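Iron-chelator utilization protein (Thermobifida fusca TM51, PDB 4YHB) binds FAD and probably acts as a flavin-dependent reductase that helps release iron from siderophores taken up by the bacterium. Local coordinates at residues V25-L37 against F172-D184. Residues are numbered along the deposited sequence; the frame is centred on the assembly and turned at random.
Sequences VRRITPRMVRVDL and FEVADAAEEQELD
Glu179 reaches into the turn at Thr29-Met32 and is gripped there by both backbone and side-chain donors. Thr29 OG1 donates to Glu179 OE1 over 2.6 Å, coming from above the carboxylate plane. Arg31 N adds a weak, forked bond to the carboxylate, 2.9 Å from Glu179 OE2. A bend at chi2 (-63°) brings the Glu179 carboxylate up to the turn.

Charge extends this grip into a salt-bridge network of Arg31, Asp176 and Glu179. The Arg31 chain runs extended from CG to NE, and its NH1 makes salt bridges to Asp176 OD2 (2.9 Å), met from above the carboxylate plane, and to Glu179 OE2 (3.2 Å). The Glu179 oxygen lies close to the guanidinium plane and is met on its anti side, tilted out of the carboxylate plane; the two planes are nearly perpendicular (82°). Ala175 CB sits over the centre of one guanidinium face, 3.3 Å above it. Asp176 OD1 also closes an Asx turn on Ala178 N, which probably helps to hold the carboxylate in place beside Arg31.

Water and looser packing complete the contact. One water links Thr29 OG1, the Glu179 carbonyl and Gln181 NE2; another joins Gln181 OE1 to Arg34 NH2, while Arg34 NE pairs with Asp104. Met32 SD lies 3.8 Å from Gln181 NE2, and the Pro30 ring rests beside Ala178.

The arrangement ties a type I beta turn, closing a hairpin of the FAD-binding antiparallel barrel, to the loop after strand 167-174 of the parallel NAD-ferredoxin-like sheet. It bridges the two domains near bound FAD, in the two-domain architecture of siderophore-interacting flavoproteins.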
ATOM      1  N   VAL A  25     -13.695  12.204   3.317  1.00 18.32           N
ATOM      2  CA  VAL A  25     -12.589  12.445   2.384  1.00 17.70           C
ATOM      3  C   VAL A  25     -11.664  13.484   3.002  1.00 20.84           C
ATOM      4  O   VAL A  25     -12.117  14.569   3.395  1.00 18.56           O
ATOM      5  CB  VAL A  25     -13.084  12.931   1.004  1.00 18.93           C
ATOM      6  CG1 VAL A  25     -11.907  13.121   0.039  1.00 21.11           C
ATOM      7  CG2 VAL A  25     -14.083  11.944   0.408  1.00 20.67           C
ATOM      8  N   ARG A  26     -10.381  13.141   3.123  1.00 19.17           N
ATOM      9  CA  ARG A  26      -9.387  14.054   3.679  1.00 20.02           C
ATOM     10  C   ARG A  26      -8.227  14.232   2.684  1.00 21.66           C
ATOM     11  O   ARG A  26      -7.504  13.285   2.415  1.00 23.16           O
ATOM     12  CB  ARG A  26      -8.867  13.522   5.023  1.00 24.09           C
ATOM     13  CG  ARG A  26      -9.915  13.474   6.153  1.00 28.21           C
ATOM     14  CD  ARG A  26      -9.592  12.446   7.252  1.00 34.89           C
ATOM     15  NE  ARG A  26      -8.271  12.610   7.861  1.00 56.04           N
ATOM     16  CZ  ARG A  26      -7.680  11.699   8.636  1.00 63.99           C
ATOM     17  NH1 ARG A  26      -8.284  10.545   8.897  1.00 61.36           N
ATOM     18  NH2 ARG A  26      -6.475  11.936   9.146  1.00 64.08           N
ATOM     19  N   ARG A  27      -8.078  15.423   2.108  1.00 21.69           N
ATOM     20  CA  ARG A  27      -6.963  15.662   1.195  1.00 24.05           C
ATOM     21  C   ARG A  27      -5.743  15.998   2.041  1.00 23.65           C
ATOM     22  O   ARG A  27      -5.503  17.160   2.371  1.00 25.19           O
ATOM     23  CB  ARG A  27      -7.285  16.782   0.198  1.00 25.88           C
ATOM     24  CG  ARG A  27      -6.136  17.099  -0.792  1.00 32.19           C
ATOM     25  CD  ARG A  27      -5.842  15.928  -1.764  1.00 33.13           C
ATOM     26  NE  ARG A  27      -6.927  15.793  -2.729  1.00 40.70           N
ATOM     27  CZ  ARG A  27      -6.806  15.960  -4.040  1.00 35.89           C
ATOM     28  NH1 ARG A  27      -5.625  16.243  -4.587  1.00 34.63           N
ATOM     29  NH2 ARG A  27      -7.877  15.838  -4.807  1.00 29.20           N
ATOM     30  N   ILE A  28      -4.997  14.969   2.423  1.00 20.04           N
ATOM     31  CA  ILE A  28      -3.918  15.136   3.385  1.00 22.10           C
ATOM     32  C   ILE A  28      -2.699  15.850   2.793  1.00 25.18           C
ATOM     33  O   ILE A  28      -2.046  16.613   3.491  1.00 25.71           O
ATOM     34  CB  ILE A  28      -3.482  13.789   3.974  1.00 24.58           C
ATOM     35  CG1 ILE A  28      -3.193  12.786   2.858  1.00 26.95           C
ATOM     36  CG2 ILE A  28      -4.582  13.212   4.904  1.00 27.89           C
ATOM     37  CD1 ILE A  28      -2.688  11.446   3.375  1.00 31.14           C
ATOM     38  N   THR A  29      -2.386  15.604   1.524  1.00 22.42           N
ATOM     39  CA  THR A  29      -1.339  16.362   0.825  1.00 21.83           C
ATOM     40  C   THR A  29      -1.878  16.638  -0.570  1.00 22.57           C
ATOM     41  O   THR A  29      -2.907  16.053  -0.954  1.00 21.84           O
ATOM     42  CB  THR A  29       0.018  15.599   0.753  1.00 21.56           C
ATOM     43  OG1 THR A  29      -0.143  14.381   0.012  1.00 23.76           O
ATOM     44  CG2 THR A  29       0.552  15.284   2.145  1.00 24.62           C
ATOM     45  N   PRO A  30      -1.218  17.527  -1.335  1.00 21.48           N
ATOM     46  CA  PRO A  30      -1.742  17.832  -2.669  1.00 21.37           C
ATOM     47  C   PRO A  30      -1.976  16.619  -3.582  1.00 22.69           C
ATOM     48  O   PRO A  30      -2.951  16.650  -4.336  1.00 23.76           O
ATOM     49  CB  PRO A  30      -0.662  18.742  -3.256  1.00 25.41           C
ATOM     50  CG  PRO A  30      -0.122  19.453  -2.087  1.00 21.68           C
ATOM     51  CD  PRO A  30      -0.124  18.459  -0.963  1.00 21.94           C
ATOM     52  N   ARG A  31      -1.139  15.585  -3.508  1.00 17.91           N
ATOM     53  CA  ARG A  31      -1.276  14.420  -4.392  1.00 20.19           C
ATOM     54  C   ARG A  31      -1.735  13.132  -3.700  1.00 19.31           C
ATOM     55  O   ARG A  31      -1.581  12.044  -4.255  1.00 17.18           O
ATOM     56  CB  ARG A  31       0.048  14.131  -5.084  1.00 19.51           C
ATOM     57  CG  ARG A  31       0.588  15.304  -5.901  1.00 20.26           C
ATOM     58  CD  ARG A  31       2.027  14.987  -6.273  1.00 24.62           C
ATOM     59  NE  ARG A  31       2.640  15.933  -7.203  1.00 27.66           N
ATOM     60  CZ  ARG A  31       3.237  17.055  -6.843  1.00 29.06           C
ATOM     61  NH1 ARG A  31       3.263  17.399  -5.558  1.00 31.67           N
ATOM     62  NH2 ARG A  31       3.810  17.833  -7.770  1.00 25.55           N
ATOM     63  N   MET A  32      -2.261  13.250  -2.489  1.00 17.95           N
ATOM     64  CA  MET A  32      -2.781  12.084  -1.785  1.00 21.13           C
ATOM     65  C   MET A  32      -4.089  12.394  -1.072  1.00 19.69           C
ATOM     66  O   MET A  32      -4.219  13.421  -0.399  1.00 22.32           O
ATOM     67  CB  MET A  32      -1.764  11.542  -0.773  1.00 20.65           C
ATOM     68  CG  MET A  32      -2.174  10.152  -0.286  1.00 30.91           C
ATOM     69  SD  MET A  32      -0.830   9.024   0.060  1.00 48.12           S
ATOM     70  CE  MET A  32       0.076   9.029  -1.483  1.00 91.21           C
ATOM     71  N   VAL A  33      -5.054  11.496  -1.221  1.00 19.53           N
ATOM     72  CA  VAL A  33      -6.349  11.683  -0.600  1.00 18.32           C
ATOM     73  C   VAL A  33      -6.679  10.459   0.250  1.00 19.77           C
ATOM     74  O   VAL A  33      -6.487   9.314  -0.174  1.00 20.93           O
ATOM     75  CB  VAL A  33      -7.445  11.955  -1.653  1.00 20.82           C
ATOM     76  CG1 VAL A  33      -7.647  10.750  -2.577  1.00 21.63           C
ATOM     77  CG2 VAL A  33      -8.742  12.326  -0.970  1.00 21.57           C
ATOM     78  N   ARG A  34      -7.129  10.727   1.474  1.00 18.43           N
ATOM     79  CA  ARG A  34      -7.422   9.698   2.454  1.00 18.53           C
ATOM     80  C   ARG A  34      -8.927   9.578   2.532  1.00 19.80           C
ATOM     81  O   ARG A  34      -9.627  10.573   2.757  1.00 20.85           O
ATOM     82  CB  ARG A  34      -6.806  10.057   3.812  1.00 22.89           C
ATOM     83  CG  ARG A  34      -7.138   9.099   4.935  1.00 26.50           C
ATOM     84  CD  ARG A  34      -6.222   9.305   6.130  1.00 30.31           C
ATOM     85  NE  ARG A  34      -4.846   8.946   5.799  1.00 24.76           N
ATOM     86  CZ  ARG A  34      -3.791   9.224   6.554  1.00 27.06           C
ATOM     87  NH1 ARG A  34      -3.936   9.890   7.694  1.00 28.49           N
ATOM     88  NH2 ARG A  34      -2.587   8.843   6.159  1.00 26.67           N
ATOM     89  N   VAL A  35      -9.421   8.362   2.305  1.00 19.47           N
ATOM     90  CA  VAL A  35     -10.845   8.114   2.157  1.00 15.17           C
ATOM     91  C   VAL A  35     -11.284   7.098   3.204  1.00 21.65           C
ATOM     92  O   VAL A  35     -10.638   6.054   3.352  1.00 18.78           O
ATOM     93  CB  VAL A  35     -11.155   7.592   0.731  1.00 19.16           C
ATOM     94  CG1 VAL A  35     -12.626   7.209   0.584  1.00 22.16           C
ATOM     95  CG2 VAL A  35     -10.739   8.624  -0.322  1.00 23.31           C
ATOM     96  N   ASP A  36     -12.355   7.399   3.942  1.00 19.19           N
ATOM     97  CA  ASP A  36     -12.952   6.397   4.832  1.00 21.26           C
ATOM     98  C   ASP A  36     -14.180   5.785   4.163  1.00 22.21           C
ATOM     99  O   ASP A  36     -15.073   6.527   3.741  1.00 20.37           O
ATOM    100  CB  ASP A  36     -13.357   7.007   6.181  1.00 21.85           C
ATOM    101  CG  ASP A  36     -12.173   7.543   6.981  1.00 32.30           C
ATOM    102  OD1 ASP A  36     -11.038   7.034   6.822  1.00 31.44           O
ATOM    103  OD2 ASP A  36     -12.388   8.486   7.785  1.00 33.33           O
ATOM    104  N   LEU A  37     -14.217   4.448   4.074  1.00 18.13           N
ATOM    105  CA  LEU A  37     -15.327   3.708   3.465  1.00 18.92           C
ATOM    106  C   LEU A  37     -16.124   2.983   4.552  1.00 19.12           C
ATOM    107  O   LEU A  37     -15.538   2.387   5.450  1.00 21.42           O
ATOM    108  CB  LEU A  37     -14.813   2.688   2.440  1.00 21.12           C
ATOM    109  CG  LEU A  37     -13.993   3.247   1.265  1.00 23.45           C
ATOM    110  CD1 LEU A  37     -13.242   2.126   0.546  1.00 24.02           C
ATOM    111  CD2 LEU A  37     -14.943   3.930   0.307  1.00 21.12           C
ATOM    112  N   PHE A 172      11.398   7.639   2.153  1.00 22.42           N
ATOM    113  CA  PHE A 172      10.149   7.751   1.411  1.00 19.31           C
ATOM    114  C   PHE A 172      10.331   8.698   0.229  1.00 22.39           C
ATOM    115  O   PHE A 172      10.635   9.880   0.418  1.00 24.68           O
ATOM    116  CB  PHE A 172       9.039   8.251   2.333  1.00 18.61           C
ATOM    117  CG  PHE A 172       8.722   7.317   3.463  1.00 22.33           C
ATOM    118  CD1 PHE A 172       8.751   5.943   3.272  1.00 24.39           C
ATOM    119  CD2 PHE A 172       8.388   7.811   4.717  1.00 22.34           C
ATOM    120  CE1 PHE A 172       8.449   5.068   4.319  1.00 22.27           C
ATOM    121  CE2 PHE A 172       8.081   6.941   5.770  1.00 24.70           C
ATOM    122  CZ  PHE A 172       8.110   5.572   5.564  1.00 25.64           C
ATOM    123  N   GLU A 173      10.179   8.175  -0.981  1.00 20.30           N
ATOM    124  CA  GLU A 173      10.247   8.987  -2.187  1.00 20.64           C
ATOM    125  C   GLU A 173       8.887   9.595  -2.489  1.00 23.06           C
ATOM    126  O   GLU A 173       7.902   8.872  -2.631  1.00 20.02           O
ATOM    127  CB  GLU A 173      10.710   8.147  -3.369  1.00 22.86           C
ATOM    128  CG  GLU A 173      10.711   8.872  -4.708  1.00 25.08           C
ATOM    129  CD  GLU A 173      10.721   7.887  -5.860  1.00 34.99           C
ATOM    130  OE1 GLU A 173      11.344   6.814  -5.694  1.00 36.61           O
ATOM    131  OE2 GLU A 173      10.094   8.161  -6.911  1.00 34.45           O
ATOM    132  N   VAL A 174       8.833  10.916  -2.575  1.00 21.15           N
ATOM    133  CA  VAL A 174       7.584  11.616  -2.880  1.00 22.62           C
ATOM    134  C   VAL A 174       7.893  12.694  -3.913  1.00 24.82           C
ATOM    135  O   VAL A 174       9.066  12.938  -4.223  1.00 20.29           O
ATOM    136  CB  VAL A 174       6.938  12.248  -1.613  1.00 21.57           C
ATOM    137  CG1 VAL A 174       6.452  11.160  -0.648  1.00 20.07           C
ATOM    138  CG2 VAL A 174       7.933  13.205  -0.914  1.00 21.50           C
ATOM    139  N   ALA A 175       6.854  13.346  -4.430  1.00 21.71           N
ATOM    140  CA  ALA A 175       7.024  14.297  -5.529  1.00 23.72           C
ATOM    141  C   ALA A 175       7.854  15.506  -5.129  1.00 24.15           C
ATOM    142  O   ALA A 175       8.686  15.966  -5.912  1.00 24.65           O
ATOM    143  CB  ALA A 175       5.668  14.750  -6.052  1.00 23.07           C
ATOM    144  N   ASP A 176       7.607  16.017  -3.922  1.00 22.49           N
ATOM    145  CA  ASP A 176       8.250  17.238  -3.427  1.00 23.43           C
ATOM    146  C   ASP A 176       7.940  17.407  -1.949  1.00 27.74           C
ATOM    147  O   ASP A 176       7.232  16.568  -1.369  1.00 22.83           O
ATOM    148  CB  ASP A 176       7.794  18.475  -4.217  1.00 21.83           C
ATOM    149  CG  ASP A 176       6.274  18.665  -4.221  1.00 26.09           C
ATOM    150  OD1 ASP A 176       5.628  18.545  -3.154  1.00 24.79           O
ATOM    151  OD2 ASP A 176       5.722  18.952  -5.308  1.00 26.39           O
ATOM    152  N   ALA A 177       8.407  18.514  -1.359  1.00 20.45           N
ATOM    153  CA  ALA A 177       8.310  18.721   0.089  1.00 20.80           C
ATOM    154  C   ALA A 177       6.875  18.841   0.606  1.00 23.19           C
ATOM    155  O   ALA A 177       6.603  18.566   1.782  1.00 25.04           O
ATOM    156  CB  ALA A 177       9.114  19.965   0.495  1.00 25.12           C
ATOM    157  N   ALA A 178       5.952  19.236  -0.266  1.00 21.30           N
ATOM    158  CA  ALA A 178       4.555  19.402   0.132  1.00 24.08           C
ATOM    159  C   ALA A 178       3.869  18.066   0.352  1.00 22.73           C
ATOM    160  O   ALA A 178       2.754  18.014   0.868  1.00 23.00           O
ATOM    161  CB  ALA A 178       3.789  20.211  -0.913  1.00 27.16           C
ATOM    162  N   GLU A 179       4.531  16.988  -0.053  1.00 21.88           N
ATOM    163  CA  GLU A 179       3.951  15.655   0.043  1.00 22.83           C
ATOM    164  C   GLU A 179       4.400  14.906   1.297  1.00 23.61           C
ATOM    165  O   GLU A 179       3.974  13.777   1.531  1.00 22.47           O
ATOM    166  CB  GLU A 179       4.297  14.843  -1.205  1.00 22.59           C
ATOM    167  CG  GLU A 179       3.718  15.428  -2.484  1.00 23.85           C
ATOM    168  CD  GLU A 179       2.189  15.448  -2.478  1.00 25.02           C
ATOM    169  OE1 GLU A 179       1.556  14.498  -1.944  1.00 25.64           O
ATOM    170  OE2 GLU A 179       1.621  16.415  -3.017  1.00 24.26           O
ATOM    171  N   GLU A 180       5.266  15.525   2.096  1.00 22.94           N
ATOM    172  CA  GLU A 180       5.698  14.924   3.360  1.00 21.70           C
ATOM    173  C   GLU A 180       4.531  14.817   4.328  1.00 24.22           C
ATOM    174  O   GLU A 180       3.655  15.676   4.343  1.00 26.63           O
ATOM    175  CB  GLU A 180       6.834  15.742   3.983  1.00 24.03           C
ATOM    176  CG  GLU A 180       8.064  15.750   3.106  1.00 19.02           C
ATOM    177  CD  GLU A 180       9.197  16.610   3.644  1.00 25.37           C
ATOM    178  OE1 GLU A 180       9.101  17.087   4.789  1.00 29.19           O
ATOM    179  OE2 GLU A 180      10.192  16.790   2.912  1.00 26.86           O
ATOM    180  N   GLN A 181       4.518  13.755   5.126  1.00 22.91           N
ATOM    181  CA  GLN A 181       3.481  13.551   6.128  1.00 24.34           C
ATOM    182  C   GLN A 181       4.076  13.564   7.529  1.00 24.14           C
ATOM    183  O   GLN A 181       5.248  13.264   7.713  1.00 30.56           O
ATOM    184  CB  GLN A 181       2.747  12.220   5.880  1.00 22.54           C
ATOM    185  CG  GLN A 181       2.147  12.102   4.487  1.00 24.22           C
ATOM    186  CD  GLN A 181       1.365  10.801   4.297  1.00 26.84           C
ATOM    187  OE1 GLN A 181       1.063  10.103   5.261  1.00 27.95           O
ATOM    188  NE2 GLN A 181       1.038  10.481   3.056  1.00 20.92           N
ATOM    189  N   GLU A 182       3.263  13.921   8.514  1.00 27.21           N
ATOM    190  CA  GLU A 182       3.657  13.815   9.907  1.00 30.76           C
ATOM    191  C   GLU A 182       3.222  12.457  10.429  1.00 29.43           C
ATOM    192  O   GLU A 182       2.033  12.177  10.509  1.00 27.96           O
ATOM    193  CB  GLU A 182       3.036  14.941  10.735  1.00 39.78           C
ATOM    194  CG  GLU A 182       3.342  16.321  10.182  1.00 46.32           C
ATOM    195  CD  GLU A 182       2.791  17.441  11.044  1.00 65.90           C
ATOM    196  OE1 GLU A 182       1.767  17.225  11.732  1.00 63.04           O
ATOM    197  OE2 GLU A 182       3.385  18.543  11.027  1.00 72.04           O
ATOM    198  N   LEU A 183       4.195  11.619  10.766  1.00 28.91           N
ATOM    199  CA  LEU A 183       3.931  10.244  11.172  1.00 32.34           C
ATOM    200  C   LEU A 183       4.150  10.029  12.668  1.00 33.14           C
ATOM    201  O   LEU A 183       5.063  10.608  13.258  1.00 30.09           O
ATOM    202  CB  LEU A 183       4.821   9.292  10.373  1.00 32.12           C
ATOM    203  CG  LEU A 183       4.636   9.301   8.852  1.00 35.49           C
ATOM    204  CD1 LEU A 183       5.612   8.336   8.202  1.00 38.00           C
ATOM    205  CD2 LEU A 183       3.195   8.929   8.486  1.00 30.31           C
ATOM    206  N   ASP A 184       3.320   9.184  13.271  1.00 31.28           N
ATOM    207  CA  ASP A 184       3.472   8.832  14.681  1.00 35.84           C
ATOM    208  C   ASP A 184       4.455   7.675  14.827  1.00 37.12           C
ATOM    209  O   ASP A 184       4.062   6.514  14.900  1.00 40.57           O
ATOM    210  CB  ASP A 184       2.124   8.461  15.303  1.00 40.27           C
ATOM    211  CG  ASP A 184       2.129   8.565  16.821  1.00 50.26           C
ATOM    212  OD1 ASP A 184       3.224   8.705  17.416  1.00 48.02           O
ATOM    213  OD2 ASP A 184       1.037   8.498  17.422  1.00 56.59           O
TER
HETATM  214  O   HOH W   1       1.791  12.292   0.859  1.00 26.14           O
HETATM  215  O   HOH W   2      -0.265   9.083   7.641  1.00 27.56           O